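Local coordinates for protein putative HTH-type transcriptional regulator ybaQ (Escherichia coli, PDB 2EBY) that probably binds DNA as a transcriptional regulator of the helix-turn-helix (Cro/C1) type, at residues Y17-P22 with D68-L73. Residues are numbered along the deposited sequence; the frame is centred on the assembly and turned at random.
Sequences YEYLEP and DFWLNL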
loop_
_atom_site.group_PDB
_atom_site.type_symbol
_atom_site.label_atom_id
_atom_site.label_comp_id
_atom_site.label_asym_id
_atom_site.label_seq_id
_atom_site.Cartn_x
_atom_site.Cartn_y
_atom_site.Cartn_z
ATOM N N TYR A 17 10.103 -18.500 -7.480
ATOM C CA TYR A 17 9.916 -19.311 -8.679
ATOM C C TYR A 17 10.312 -18.699 -10.020
ATOM O O TYR A 17 10.488 -19.426 -10.991
ATOM C CB TYR A 17 8.468 -19.811 -8.751
ATOM C CG TYR A 17 8.061 -20.644 -7.552
ATOM C CD1 TYR A 17 8.860 -21.699 -7.114
ATOM C CD2 TYR A 17 6.897 -20.360 -6.839
ATOM C CE1 TYR A 17 8.510 -22.457 -5.997
ATOM C CE2 TYR A 17 6.534 -21.116 -5.719
ATOM C CZ TYR A 17 7.351 -22.157 -5.301
ATOM O OH TYR A 17 7.014 -22.898 -4.188
ATOM N N GLU A 18 10.470 -17.382 -10.087
ATOM C CA GLU A 18 10.848 -16.754 -11.350
ATOM C C GLU A 18 12.197 -16.041 -11.375
ATOM O O GLU A 18 12.632 -15.571 -12.426
ATOM C CB GLU A 18 9.763 -15.780 -11.809
ATOM C CG GLU A 18 8.575 -16.452 -12.479
ATOM C CD GLU A 18 7.617 -15.455 -13.099
ATOM O OE1 GLU A 18 8.085 -14.529 -13.804
ATOM O OE2 GLU A 18 6.395 -15.600 -12.895
ATOM N N TYR A 19 12.861 -15.948 -10.230
ATOM C CA TYR A 19 14.160 -15.291 -10.192
ATOM C C TYR A 19 15.229 -16.112 -9.476
ATOM O O TYR A 19 16.288 -16.386 -10.043
ATOM C CB TYR A 19 14.056 -13.904 -9.540
ATOM C CG TYR A 19 13.521 -12.818 -10.457
ATOM C CD1 TYR A 19 12.179 -12.446 -10.424
ATOM C CD2 TYR A 19 14.357 -12.182 -11.378
ATOM C CE1 TYR A 19 11.681 -11.472 -11.288
ATOM C CE2 TYR A 19 13.870 -11.208 -12.246
ATOM C CZ TYR A 19 12.533 -10.859 -12.198
ATOM O OH TYR A 19 12.041 -9.921 -13.080
ATOM N N LEU A 20 14.953 -16.514 -8.240
ATOM C CA LEU A 20 15.921 -17.272 -7.464
ATOM C C LEU A 20 16.227 -18.666 -8.004
ATOM O O LEU A 20 17.393 -19.052 -8.106
ATOM C CB LEU A 20 15.464 -17.378 -6.007
ATOM C CG LEU A 20 15.309 -16.066 -5.229
ATOM C CD1 LEU A 20 15.096 -16.400 -3.767
ATOM C CD2 LEU A 20 16.543 -15.173 -5.396
ATOM N N GLU A 21 15.192 -19.422 -8.351
ATOM C CA GLU A 21 15.404 -20.772 -8.851
ATOM C C GLU A 21 15.899 -20.879 -10.286
ATOM O O GLU A 21 16.669 -21.779 -10.604
ATOM C CB GLU A 21 14.146 -21.620 -8.654
ATOM C CG GLU A 21 13.971 -22.052 -7.193
ATOM C CD GLU A 21 12.723 -22.875 -6.948
ATOM O OE1 GLU A 21 11.891 -22.994 -7.872
ATOM O OE2 GLU A 21 12.572 -23.396 -5.820
ATOM N N PRO A 22 15.471 -19.976 -11.180
ATOM C CA PRO A 22 16.001 -20.147 -12.536
ATOM C C PRO A 22 17.452 -19.688 -12.642
ATOM O O PRO A 22 18.196 -20.143 -13.509
ATOM C CB PRO A 22 15.050 -19.310 -13.389
ATOM C CG PRO A 22 14.606 -18.228 -12.441
ATOM C CD PRO A 22 14.374 -18.991 -11.158
ATOM N N ASP A 68 7.320 -0.405 -9.419
ATOM C CA ASP A 68 5.931 -0.829 -9.497
ATOM C C ASP A 68 5.739 -2.269 -9.922
ATOM O O ASP A 68 4.725 -2.869 -9.594
ATOM C CB ASP A 68 5.122 0.118 -10.393
ATOM C CG ASP A 68 4.754 1.411 -9.674
ATOM O OD1 ASP A 68 5.064 1.513 -8.469
ATOM O OD2 ASP A 68 4.154 2.316 -10.294
ATOM N N PHE A 69 6.698 -2.828 -10.651
ATOM C CA PHE A 69 6.588 -4.223 -11.040
ATOM C C PHE A 69 6.365 -5.013 -9.741
ATOM O O PHE A 69 5.496 -5.880 -9.662
ATOM C CB PHE A 69 7.878 -4.687 -11.713
ATOM C CG PHE A 69 8.017 -6.182 -11.797
ATOM C CD1 PHE A 69 7.379 -6.900 -12.804
ATOM C CD2 PHE A 69 8.768 -6.876 -10.851
ATOM C CE1 PHE A 69 7.485 -8.293 -12.870
ATOM C CE2 PHE A 69 8.881 -8.269 -10.907
ATOM C CZ PHE A 69 8.239 -8.976 -11.918
ATOM N N TRP A 70 7.152 -4.697 -8.715
ATOM C CA TRP A 70 7.013 -5.384 -7.440
ATOM C C TRP A 70 5.810 -4.905 -6.634
ATOM O O TRP A 70 5.060 -5.717 -6.101
ATOM C CB TRP A 70 8.289 -5.240 -6.600
ATOM C CG TRP A 70 9.486 -5.871 -7.255
ATOM C CD1 TRP A 70 10.462 -5.235 -7.962
ATOM C CD2 TRP A 70 9.771 -7.272 -7.341
ATOM N NE1 TRP A 70 11.335 -6.149 -8.493
ATOM C CE2 TRP A 70 10.936 -7.414 -8.132
ATOM C CE3 TRP A 70 9.159 -8.434 -6.838
ATOM C CZ2 TRP A 70 11.504 -8.656 -8.425
ATOM C CZ3 TRP A 70 9.723 -9.676 -7.129
ATOM C CH2 TRP A 70 10.884 -9.775 -7.919
ATOM N N LEU A 71 5.608 -3.594 -6.555
ATOM C CA LEU A 71 4.490 -3.074 -5.773
ATOM C C LEU A 71 3.132 -3.519 -6.298
ATOM O O LEU A 71 2.201 -3.693 -5.514
ATOM C CB LEU A 71 4.547 -1.537 -5.680
ATOM C CG LEU A 71 5.693 -0.958 -4.830
ATOM C CD1 LEU A 71 5.611 0.576 -4.833
ATOM C CD2 LEU A 71 5.622 -1.506 -3.400
ATOM N N ASN A 72 3.012 -3.716 -7.612
ATOM C CA ASN A 72 1.737 -4.145 -8.182
ATOM C C ASN A 72 1.367 -5.546 -7.707
ATOM O O ASN A 72 0.191 -5.837 -7.477
ATOM C CB ASN A 72 1.762 -4.093 -9.722
ATOM C CG ASN A 72 1.873 -2.670 -10.257
ATOM O OD1 ASN A 72 1.426 -1.715 -9.607
ATOM N ND2 ASN A 72 2.459 -2.520 -11.444
ATOM N N LEU A 73 2.372 -6.401 -7.542
ATOM C CA LEU A 73 2.155 -7.766 -7.069
ATOM C C LEU A 73 1.626 -7.744 -5.636
ATOM O O LEU A 73 0.692 -8.475 -5.299
ATOM C CB LEU A 73 3.460 -8.566 -7.125
ATOM C CG LEU A 73 4.025 -8.830 -8.530
ATOM C CD1 LEU A 73 5.412 -9.428 -8.404
ATOM C CD2 LEU A 73 3.111 -9.764 -9.316
#
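The backbone N of Phe69 is hydrogen-bonded to Thr66 OG1 at the start of helix 67-83, just where its aromatic side chains reach the Tyr19 ring. Contact between the segments 17-22 and 68-73 is made by three aromatic side chains, Tyr19 on one side and Phe69 and Trp70 on the other, across backbones whose nearest CA atoms, those of Tyr19 and Trp70, are 12.5 Å apart. Tyr19 CE1 lies 3.9 Å from Trp70 CH2, the outer corner of the indole; the planes of the two six-membered rings are tilted by 44° to each other. Further along the phenol, Tyr19 OH comes within 4.1 Å of Phe69 CZ in a purely van der Waals approach. In this way helix 11-20 of this Cro/C1-type helix-turn-helix protein meets helix 67-83, while the predicted helix-turn-helix unit, 27-46, lies between them in sequence. Phe69 turns its ring away from the backbone N (chi1 164°) and lays CE2 over the centre of the Trp70 indole, 3.5 Å above its plane. Phe63 of helix 53-63 also meets the Tyr19 ring. Replacing Tyr19 with alanine would probably open a gap beside Trp70 CH2 and take away the hydroxyl that lies against Phe69 CZ. Trp70 NE1 gives a weak hydrogen bond to Thr65 OG1, which may help position the indole.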